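Local atomic coordinates of glycerophosphodiester phosphodiesterase (Parabacteroides distasonis, PDB entry 3NO3), a protein that belongs to the glycerophosphodiester phosphodiesterase family, whose members fold as a TIM barrel, and carries bound magnesium. Residues 42-45 with 46-50. Residues are numbered along the deposited sequence; the frame is centred on the assembly and turned at random.
Sequences VHLT and ADNVL
A beta hairpin closes here round a type I turn from Thr45 to Asn48, joining strand 37-44 to the short antiparallel strand 50-52, and the hydroxyl of Thr45 ties it together. Thr45 OG1 donates to Asp47 OD1 (2.6 Å), meeting the carboxylate on its anti side and somewhat out of its plane, and accepts the backbone N-H of Val49 (N to OG1 3.0 Å). A chi1 of 69° sets this oxygen between the backbone N and carbonyl carbon of Thr45, turned toward the chain that returns from the bend. The turn itself closes with Asn48 N bonding Thr45 O at 2.9 Å, the donor standing above the carbonyl plane. The N-H of the same Thr45 points almost straight at Val49 O (2.8 Å, 175° at the hydrogen). Asn48, in a left-handed backbone conformation, is the G1 bulge that follows the type I turn, making this a 3:5 hairpin. Strand 37-44 is one of the parallel barrel strands, and it also supplies magnesium ligands Glu39 and Asp41; the end of the strand, beyond these ligands, forms the first arm of the hairpin. Leu44 and Leu50 form a non-hydrogen-bonded antiparallel pair with their side chains on one face, where Leu44 CD1 lies 3.6 Å from Leu50 CD2. The same Leu50 methyl meets Val42 CG1 at 3.7 Å, while Leu44 CD1 also rests against the backbone of Asn48. Helix 110-126 packs on this apolar face, and its Arg112 hydrogen-bonds Asn48 OD1. Asp47 OD1 has a second donor in Tyr68 N, linking the turn to helix 68-71.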
ATOM      1  N   VAL A  42      -5.515   4.648   3.946  1.00 13.81           N
ATOM      2  CA  VAL A  42      -6.335   5.861   3.789  1.00 12.47           C
ATOM      3  C   VAL A  42      -7.817   5.595   4.120  1.00 13.31           C
ATOM      4  O   VAL A  42      -8.381   4.616   3.647  1.00 11.88           O
ATOM      5  CB  VAL A  42      -6.188   6.416   2.392  1.00 13.00           C
ATOM      6  CG1 VAL A  42      -7.041   7.750   2.221  1.00 11.03           C
ATOM      7  CG2 VAL A  42      -4.682   6.641   2.055  1.00 12.90           C
ATOM      8  N   HIS A  43      -8.414   6.477   4.941  1.00 13.40           N
ATOM      9  CA  HIS A  43      -9.857   6.508   5.224  1.00 13.87           C
ATOM     10  C   HIS A  43     -10.451   7.867   4.810  1.00 13.54           C
ATOM     11  O   HIS A  43      -9.773   8.894   4.869  1.00 14.59           O
ATOM     12  CB  HIS A  43     -10.130   6.440   6.708  1.00 13.43           C
ATOM     13  CG  HIS A  43      -9.613   5.236   7.407  1.00 12.59           C
ATOM     14  ND1 HIS A  43     -10.420   4.172   7.730  1.00 12.71           N
ATOM     15  CD2 HIS A  43      -8.402   4.978   7.960  1.00 12.60           C
ATOM     16  CE1 HIS A  43      -9.709   3.278   8.394  1.00 12.95           C
ATOM     17  NE2 HIS A  43      -8.478   3.736   8.535  1.00 14.07           N
ATOM     18  N   LEU A  44     -11.733   7.847   4.505  1.00 13.09           N
ATOM     19  CA  LEU A  44     -12.595   8.983   4.287  1.00 12.83           C
ATOM     20  C   LEU A  44     -13.409   9.234   5.583  1.00 13.49           C
ATOM     21  O   LEU A  44     -14.176   8.350   6.052  1.00 13.96           O
ATOM     22  CB  LEU A  44     -13.535   8.733   3.087  1.00 12.86           C
ATOM     23  CG  LEU A  44     -14.253   9.954   2.505  1.00 15.68           C
ATOM     24  CD1 LEU A  44     -13.255  11.007   1.904  1.00 11.15           C
ATOM     25  CD2 LEU A  44     -15.347   9.483   1.447  1.00  9.11           C
ATOM     26  N   THR A  45     -13.257  10.436   6.145  1.00 12.66           N
ATOM     27  CA  THR A  45     -14.023  10.872   7.321  1.00 13.13           C
ATOM     28  C   THR A  45     -15.494  11.118   6.905  1.00 14.39           C
ATOM     29  O   THR A  45     -15.804  11.152   5.708  1.00 13.63           O
ATOM     30  CB  THR A  45     -13.434  12.133   7.967  1.00 13.68           C
ATOM     31  OG1 THR A  45     -13.625  13.263   7.086  1.00 12.37           O
ATOM     32  CG2 THR A  45     -11.908  11.953   8.359  1.00 13.44           C
ATOM     33  N   ALA A  46     -16.377  11.250   7.897  1.00 14.43           N
ATOM     34  CA  ALA A  46     -17.806  11.526   7.693  1.00 15.78           C
ATOM     35  C   ALA A  46     -18.047  12.726   6.770  1.00 15.68           C
ATOM     36  O   ALA A  46     -18.956  12.711   5.910  1.00 14.89           O
ATOM     37  CB  ALA A  46     -18.515  11.768   9.072  1.00 16.12           C
ATOM     38  N   ASP A  47     -17.221  13.755   6.980  1.00 15.63           N
ATOM     39  CA  ASP A  47     -17.213  14.977   6.184  1.00 16.67           C
ATOM     40  C   ASP A  47     -16.261  14.987   4.982  1.00 15.94           C
ATOM     41  O   ASP A  47     -15.897  16.060   4.490  1.00 15.13           O
ATOM     42  CB  ASP A  47     -17.045  16.230   7.108  1.00 16.84           C
ATOM     43  CG  ASP A  47     -15.706  16.324   7.797  1.00 18.66           C
ATOM     44  OD1 ASP A  47     -15.024  15.297   8.046  1.00 17.28           O
ATOM     45  OD2 ASP A  47     -15.307  17.478   8.117  1.00 18.63           O
ATOM     46  N   ASN A  48     -15.909  13.807   4.478  1.00 15.21           N
ATOM     47  CA  ASN A  48     -15.209  13.612   3.203  1.00 14.83           C
ATOM     48  C   ASN A  48     -13.775  14.184   3.145  1.00 14.35           C
ATOM     49  O   ASN A  48     -13.325  14.603   2.104  1.00 15.03           O
ATOM     50  CB  ASN A  48     -16.039  14.080   2.000  1.00 16.67           C
ATOM     51  CG  ASN A  48     -17.328  13.291   1.816  1.00 17.03           C
ATOM     52  OD1 ASN A  48     -17.590  12.310   2.498  1.00 18.57           O
ATOM     53  ND2 ASN A  48     -18.135  13.723   0.855  1.00 20.87           N
ATOM     54  N   VAL A  49     -13.069  14.132   4.273  1.00 14.44           N
ATOM     55  CA  VAL A  49     -11.644  14.431   4.347  1.00 13.53           C
ATOM     56  C   VAL A  49     -10.891  13.099   4.363  1.00 13.18           C
ATOM     57  O   VAL A  49     -11.254  12.156   5.096  1.00 13.04           O
ATOM     58  CB  VAL A  49     -11.288  15.285   5.559  1.00 12.42           C
ATOM     59  CG1 VAL A  49      -9.733  15.553   5.635  1.00 10.74           C
ATOM     60  CG2 VAL A  49     -12.079  16.609   5.570  1.00 13.72           C
ATOM     61  N   LEU A  50      -9.881  12.997   3.518  1.00 12.99           N
ATOM     62  CA  LEU A  50      -9.059  11.797   3.456  1.00 13.02           C
ATOM     63  C   LEU A  50      -7.923  11.938   4.472  1.00 12.57           C
ATOM     64  O   LEU A  50      -7.209  12.911   4.456  1.00 12.11           O
ATOM     65  CB  LEU A  50      -8.521  11.593   2.020  1.00 11.69           C
ATOM     66  CG  LEU A  50      -9.611  11.211   0.986  1.00 14.40           C
ATOM     67  CD1 LEU A  50      -9.097  11.480  -0.394  1.00 13.96           C
ATOM     68  CD2 LEU A  50     -10.014   9.720   1.141  1.00 10.27           C
TER